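Local coordinates for protein Poly(A) ribonuclease pop2 (Schizosaccharomyces pombe, PDB 2P51) that shortens mRNA poly(A) tails from the 3' end, releasing 5'-AMP, as the metal-dependent DEDD-type deadenylase subunit of the CCR4-NOT complex, at residues A[155-160]-A[197-202]; A[227-232]-A[246-251]. One frame throughout, in Å; residues are numbered along the deposited sequence. Where two conformers were deposited one is given.

Contact 1 (A[155-160]-A[197-202]); sequences GLVLQE and CIYFPK
With CG anti to their own carbonyl carbons, Leu158 (chi1 -58°) and Tyr199 (chi1 -75°) run side by side in the same direction, and CD2 of Leu158 lies over one face of the phenol ring, 4.0 Å from Tyr199 CD1. The same methyl reaches back to the last turn of helix 189-199, meeting Ile198 CG2 at 3.8 Å. Val157 divides its branches between two rings: CG2 sits near the plane of the Tyr199 ring at its edge, while CG1 packs 3.7 Å from Phe200 CE1. Between these apolar groups the two backbones are joined by a nearly straight hydrogen bond, Leu158 N to Tyr199 O, 2.8 Å long with an N-H...O angle of 172°. Its acceptor belongs to the final residue of the helix, so a carbonyl at the helix end is taken up by the loop; Phe200 then leaves helical geometry. Farther along, the pyrrolidine ring of Pro201 lies against the loop backbone, CG being 3.7 Å from Gln159 C. The contact joins the loop after helix 144-152 to the end of the helical crossover, 170-181 and 189-199, that links the neighbouring parallel strands 163-166 and 203-205 of the DEDD nuclease sheet, with Tyr199 and Phe200 packing on helix 170-181 and Phe200 meeting Trp164 edge-to-face.

Contact 2 (A[227-232]-A[246-251]); sequences LQIHRI and ARIFFE
Ile229 packs against helix 238-257 between Arg247, Ile248 and Glu251, its CD1 lying 3.7 Å from Glu251 CB and 3.8 Å from Ile248 CA, while its CG2 branch meets Arg247 CB. Beside it, Leu227 and Glu251 lie antiparallel, CD1 of the leucine 4.1 Å from CG of the glutamate; the carboxylate itself turns to a salt bridge with Arg255. This close apolar end follows directly on a Schellman motif that stops helix 220-226, with Gln228 at positive phi as its C-prime residue, after which the chain leaves the helix and lays Ile229 against helix 238-257. Toward Ile232 the packing gives way to a water-mediated link. The side chains of Arg247, extended from CG to NE, and Ile232 cross at about a right angle, Arg247 NH1 3.7 Å from Ile232 CG1. One water donates to His230 O at 2.8 Å, accepts from Ile232 N at 3.3 Å and takes a weak bond from Arg247 NH1. A leucine in place of Arg247 would probably leave this water without its link to the helix and take the guanidinium cover from Ile232. Arg231, whose side chain starts away from 246-251, reaches Asp241, a metal ligand nearer the start of the same helix, in a salt bridge.

Overall arrangement
From the N terminus the chain first builds strands 23-26, 47-53, 87-93 and 105-109, then helices 121-129, 134-140 and 144-152, before contact 1 opens. Contact 1 closes a loop of 36 residues that holds strand 163-166 and helix 170-181, the stretch with the metal ligand Asp172. Contact 2 follows in series and closes a shorter loop of 13 residues, which includes Asp241 near the start of helix 238-257. Contacts 1 and 2 neither nest nor cross; the centres of the two contacts are about 24 Å apart and their nearest atoms about 7 Å. Contact 1 ties helix 189-199 to the loop entering strand 163-166; contact 2 ties the exit of helix 220-226 to helix 238-257, which packs on strand 47-53.

Contact 1 (A[155-160]-A[197-202])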
loop_
_atom_site.group_PDB
_atom_site.type_symbol
_atom_site.label_atom_id
_atom_site.label_comp_id
_atom_site.label_asym_id
_atom_site.label_seq_id
_atom_site.Cartn_x
_atom_site.Cartn_y
_atom_site.Cartn_z
ATOM N N GLY A 155 -1.581 -11.418 12.035
ATOM C CA GLY A 155 -0.628 -10.785 12.961
ATOM C C GLY A 155 -0.109 -9.480 12.356
ATOM O O GLY A 155 0.601 -8.769 13.079
ATOM N N LEU A 156 -0.418 -9.132 11.096
ATOM C CA LEU A 156 0.128 -7.888 10.555
ATOM C C LEU A 156 -0.727 -6.697 10.990
ATOM O O LEU A 156 -0.149 -5.583 11.051
ATOM C CB LEU A 156 0.182 -7.952 9.036
ATOM C CG LEU A 156 1.433 -8.609 8.396
ATOM C CD1 LEU A 156 1.499 -10.119 8.702
ATOM C CD2 LEU A 156 1.468 -8.325 6.909
ATOM N N VAL A 157 -2.045 -6.906 11.206
ATOM C CA VAL A 157 -2.892 -5.758 11.597
ATOM C C VAL A 157 -3.340 -5.894 13.050
ATOM O O VAL A 157 -3.205 -6.997 13.599
ATOM C CB VAL A 157 -4.090 -5.574 10.650
ATOM C CG1 VAL A 157 -3.605 -5.252 9.238
ATOM C CG2 VAL A 157 -4.998 -6.806 10.657
ATOM N N LEU A 158 -3.829 -4.828 13.650
ATOM C CA LEU A 158 -4.298 -4.820 15.044
ATOM C C LEU A 158 -3.156 -5.072 16.032
ATOM O O LEU A 158 -3.332 -5.430 17.199
ATOM C CB LEU A 158 -5.452 -5.810 15.270
ATOM C CG LEU A 158 -6.707 -5.608 14.394
ATOM C CD1 LEU A 158 -7.536 -6.890 14.265
ATOM C CD2 LEU A 158 -7.602 -4.497 14.950
ATOM N N GLN A 159 -1.910 -4.898 15.604
ATOM C CA GLN A 159 -0.783 -5.203 16.458
ATOM C C GLN A 159 0.223 -4.044 16.505
ATOM O O GLN A 159 0.841 -3.698 15.502
ATOM C CB GLN A 159 -0.064 -6.466 15.959
ATOM C CG GLN A 159 -0.873 -7.739 16.004
ATOM C CD GLN A 159 -1.073 -8.340 17.385
ATOM O OE1 GLN A 159 -1.868 -9.286 17.510
ATOM N NE2 GLN A 159 -0.365 -7.812 18.384
ATOM N N GLU A 160 0.412 -3.523 17.714
ATOM C CA GLU A 160 1.333 -2.417 17.914
ATOM C C GLU A 160 2.773 -2.819 17.618
ATOM O O GLU A 160 3.682 -1.991 17.397
ATOM C CB GLU A 160 1.128 -1.916 19.358
ATOM C CG GLU A 160 2.393 -2.025 20.159
ATOM C CD GLU A 160 2.990 -0.821 20.841
ATOM O OE1 GLU A 160 2.784 0.352 20.440
ATOM O OE2 GLU A 160 3.709 -1.077 21.826
ATOM N N CYS A 197 -6.615 3.725 12.448
ATOM C CA CYS A 197 -5.558 3.609 13.476
ATOM C C CYS A 197 -5.782 2.442 14.419
ATOM O O CYS A 197 -4.925 2.015 15.183
ATOM C CB CYS A 197 -5.417 4.955 14.226
ATOM S SG CYS A 197 -4.690 6.214 13.100
ATOM N N ILE A 198 -6.982 1.818 14.360
ATOM C CA ILE A 198 -7.098 0.561 15.163
ATOM C C ILE A 198 -6.468 -0.611 14.430
ATOM O O ILE A 198 -5.782 -1.459 15.013
ATOM C CB ILE A 198 -8.580 0.332 15.478
ATOM C CG1 ILE A 198 -9.140 1.370 16.471
ATOM C CG2 ILE A 198 -8.857 -1.097 15.940
ATOM C CD1 ILE A 198 -10.655 1.336 16.536
ATOM N N TYR A 199 -6.707 -0.703 13.105
ATOM C CA TYR A 199 -6.089 -1.777 12.332
ATOM C C TYR A 199 -4.598 -1.566 12.087
ATOM O O TYR A 199 -3.869 -2.572 12.020
ATOM C CB TYR A 199 -6.793 -1.913 10.954
ATOM C CG TYR A 199 -8.147 -2.568 11.087
ATOM C CD1 TYR A 199 -8.305 -3.966 11.050
ATOM C CD2 TYR A 199 -9.282 -1.768 11.245
ATOM C CE1 TYR A 199 -9.581 -4.535 11.169
ATOM C CE2 TYR A 199 -10.551 -2.331 11.370
ATOM C CZ TYR A 199 -10.684 -3.725 11.342
ATOM O OH TYR A 199 -11.956 -4.269 11.457
ATOM N N PHE A 200 -4.158 -0.312 11.942
ATOM C CA PHE A 200 -2.764 0.022 11.677
ATOM C C PHE A 200 -2.283 0.976 12.780
ATOM O O PHE A 200 -2.102 2.173 12.533
ATOM C CB PHE A 200 -2.614 0.711 10.311
ATOM C CG PHE A 200 -3.229 -0.156 9.194
ATOM C CD1 PHE A 200 -2.500 -1.177 8.616
ATOM C CD2 PHE A 200 -4.520 0.081 8.727
ATOM C CE1 PHE A 200 -3.016 -1.950 7.585
ATOM C CE2 PHE A 200 -5.059 -0.702 7.702
ATOM C CZ PHE A 200 -4.297 -1.728 7.114
ATOM N N PRO A 201 -2.125 0.497 14.008
ATOM C CA PRO A 201 -1.868 1.394 15.116
ATOM C C PRO A 201 -0.522 2.098 15.067
ATOM O O PRO A 201 -0.367 3.107 15.770
ATOM C CB PRO A 201 -1.937 0.470 16.339
ATOM C CG PRO A 201 -1.642 -0.910 15.786
ATOM C CD PRO A 201 -2.309 -0.926 14.429
ATOM N N LYS A 202 0.434 1.604 14.298
ATOM C CA LYS A 202 1.741 2.257 14.166
ATOM C C LYS A 202 2.086 2.354 12.692
ATOM O O LYS A 202 2.430 1.330 12.079
ATOM C CB LYS A 202 2.785 1.439 14.919
ATOM C CG LYS A 202 4.216 1.946 14.768
ATOM C CD LYS A 202 5.173 1.304 15.775
ATOM C CE LYS A 202 6.491 2.036 15.732
ATOM N NZ LYS A 202 7.643 1.319 15.159
#

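Contact 2 (A[227-232]-A[246-251])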
loop_
_atom_site.group_PDB
_atom_site.type_symbol
_atom_site.label_atom_id
_atom_site.label_comp_id
_atom_site.label_asym_id
_atom_site.label_seq_id
_atom_site.Cartn_x
_atom_site.Cartn_y
_atom_site.Cartn_z
ATOM N N LEU A 227 18.516 9.479 -3.707
ATOM C CA LEU A 227 19.281 8.772 -2.701
ATOM C C LEU A 227 20.063 7.596 -3.263
ATOM O O LEU A 227 20.625 6.836 -2.457
ATOM C CB LEU A 227 18.320 8.302 -1.586
ATOM C CG LEU A 227 17.561 9.422 -0.866
ATOM C CD1 LEU A 227 16.522 8.801 0.086
ATOM C CD2 LEU A 227 18.505 10.353 -0.119
ATOM N N GLN A 228 20.112 7.442 -4.574
ATOM C CA GLN A 228 20.806 6.304 -5.181
ATOM C C GLN A 228 20.324 4.970 -4.626
ATOM O O GLN A 228 21.132 4.066 -4.401
ATOM C CB GLN A 228 22.320 6.367 -4.955
ATOM C CG GLN A 228 22.859 7.787 -5.054
ATOM C CD GLN A 228 24.374 7.722 -5.135
ATOM O OE1 GLN A 228 25.048 7.291 -4.197
ATOM N NE2 GLN A 228 24.882 8.140 -6.288
ATOM N N ILE A 229 19.025 4.838 -4.421
ATOM C CA ILE A 229 18.462 3.537 -4.064
ATOM C C ILE A 229 17.919 2.833 -5.298
ATOM O O ILE A 229 17.122 3.368 -6.059
ATOM C CB ILE A 229 17.355 3.715 -3.023
ATOM C CG1 ILE A 229 17.914 4.262 -1.690
ATOM C CG2 ILE A 229 16.554 2.427 -2.879
ATOM C CD1 ILE A 229 16.845 4.900 -0.825
ATOM N N HIS A 230 18.356 1.607 -5.540
ATOM C CA HIS A 230 17.918 0.975 -6.799
ATOM C C HIS A 230 16.603 0.248 -6.608
ATOM O O HIS A 230 16.353 -0.402 -5.602
ATOM C CB HIS A 230 19.016 0.035 -7.288
ATOM C CG HIS A 230 18.676 -1.038 -8.257
ATOM N ND1 HIS A 230 18.628 -0.829 -9.627
ATOM C CD2 HIS A 230 18.377 -2.360 -8.107
ATOM C CE1 HIS A 230 18.307 -1.955 -10.257
ATOM N NE2 HIS A 230 18.147 -2.909 -9.350
ATOM N N ARG A 231 15.775 0.367 -7.641
ATOM C CA ARG A 231 14.551 -0.364 -7.736
ATOM C C ARG A 231 14.784 -1.782 -8.252
ATOM O O ARG A 231 15.462 -2.035 -9.245
ATOM C CB ARG A 231 13.582 0.354 -8.700
ATOM C CG ARG A 231 12.254 -0.420 -8.818
ATOM C CD ARG A 231 11.358 0.252 -9.823
ATOM N NE ARG A 231 10.660 1.461 -9.361
ATOM C CZ ARG A 231 9.564 1.494 -8.628
ATOM N NH1 ARG A 231 8.956 0.381 -8.189
ATOM N NH2 ARG A 231 9.072 2.688 -8.320
ATOM N N ILE A 232 14.191 -2.741 -7.559
ATOM C CA ILE A 232 14.134 -4.103 -8.026
ATOM C C ILE A 232 12.732 -4.293 -8.583
ATOM O O ILE A 232 11.772 -4.000 -7.860
ATOM C CB ILE A 232 14.411 -5.096 -6.871
ATOM C CG1 ILE A 232 15.840 -5.038 -6.323
ATOM C CG2 ILE A 232 14.044 -6.526 -7.283
ATOM C CD1 ILE A 232 16.300 -6.151 -5.420
ATOM N N ALA A 246 9.972 0.610 1.285
ATOM C CA ALA A 246 10.743 0.146 2.471
ATOM C C ALA A 246 12.160 0.689 2.443
ATOM O O ALA A 246 12.718 1.203 3.439
ATOM C CB ALA A 246 10.790 -1.370 2.492
ATOM N N ARG A 247 12.806 0.553 1.276
ATOM C CA ARG A 247 14.216 0.960 1.226
ATOM C C ARG A 247 14.359 2.460 1.435
ATOM O O ARG A 247 15.301 2.888 2.142
ATOM C CB ARG A 247 14.854 0.521 -0.113
ATOM C CG ARG A 247 14.752 -0.991 -0.240
ATOM C CD ARG A 247 15.361 -1.496 -1.516
ATOM N NE ARG A 247 15.751 -2.891 -1.223
ATOM C CZ ARG A 247 16.346 -3.628 -2.160
ATOM N NH1 ARG A 247 16.553 -3.048 -3.344
ATOM N NH2 ARG A 247 16.660 -4.864 -1.803
ATOM N N ILE A 248 13.491 3.285 0.870
ATOM C CA ILE A 248 13.559 4.733 1.131
ATOM C C ILE A 248 13.335 5.043 2.619
ATOM O O ILE A 248 14.003 5.929 3.197
ATOM C CB ILE A 248 12.580 5.474 0.213
ATOM C CG1 ILE A 248 13.009 5.482 -1.271
ATOM C CG2 ILE A 248 12.365 6.907 0.693
ATOM C CD1 ILE A 248 11.757 5.792 -2.108
ATOM N N PHE A 249 12.388 4.313 3.227
ATOM C CA PHE A 249 12.119 4.595 4.643
ATOM C C PHE A 249 13.382 4.430 5.476
ATOM O O PHE A 249 13.723 5.306 6.273
ATOM C CB PHE A 249 11.000 3.683 5.206
ATOM C CG PHE A 249 10.836 3.852 6.721
ATOM C CD1 PHE A 249 10.203 4.973 7.232
ATOM C CD2 PHE A 249 11.333 2.876 7.589
ATOM C CE1 PHE A 249 10.051 5.120 8.608
ATOM C CE2 PHE A 249 11.179 3.033 8.964
ATOM C CZ PHE A 249 10.556 4.148 9.475
ATOM N N PHE A 250 14.104 3.309 5.301
ATOM C CA PHE A 250 15.260 3.080 6.194
ATOM C C PHE A 250 16.355 4.106 5.884
ATOM O O PHE A 250 17.079 4.556 6.794
ATOM C CB PHE A 250 15.748 1.643 6.099
ATOM C CG PHE A 250 14.733 0.735 6.824
ATOM C CD1 PHE A 250 14.753 0.669 8.202
ATOM C CD2 PHE A 250 13.786 0.002 6.104
ATOM C CE1 PHE A 250 13.842 -0.132 8.888
ATOM C CE2 PHE A 250 12.897 -0.821 6.774
ATOM C CZ PHE A 250 12.940 -0.888 8.149
ATOM N N GLU A 251 16.455 4.489 4.598
ATOM C CA GLU A 251 17.525 5.462 4.280
ATOM C C GLU A 251 17.181 6.824 4.861
ATOM O O GLU A 251 18.093 7.505 5.375
ATOM C CB GLU A 251 17.727 5.546 2.756
ATOM C CG GLU A 251 18.908 6.409 2.352
ATOM C CD GLU A 251 20.263 5.962 2.856
ATOM O OE1 GLU A 251 20.356 4.769 3.235
ATOM O OE2 GLU A 251 21.215 6.786 2.870
HETATM O O HOH W 1 14.319 -1.817 -4.402
#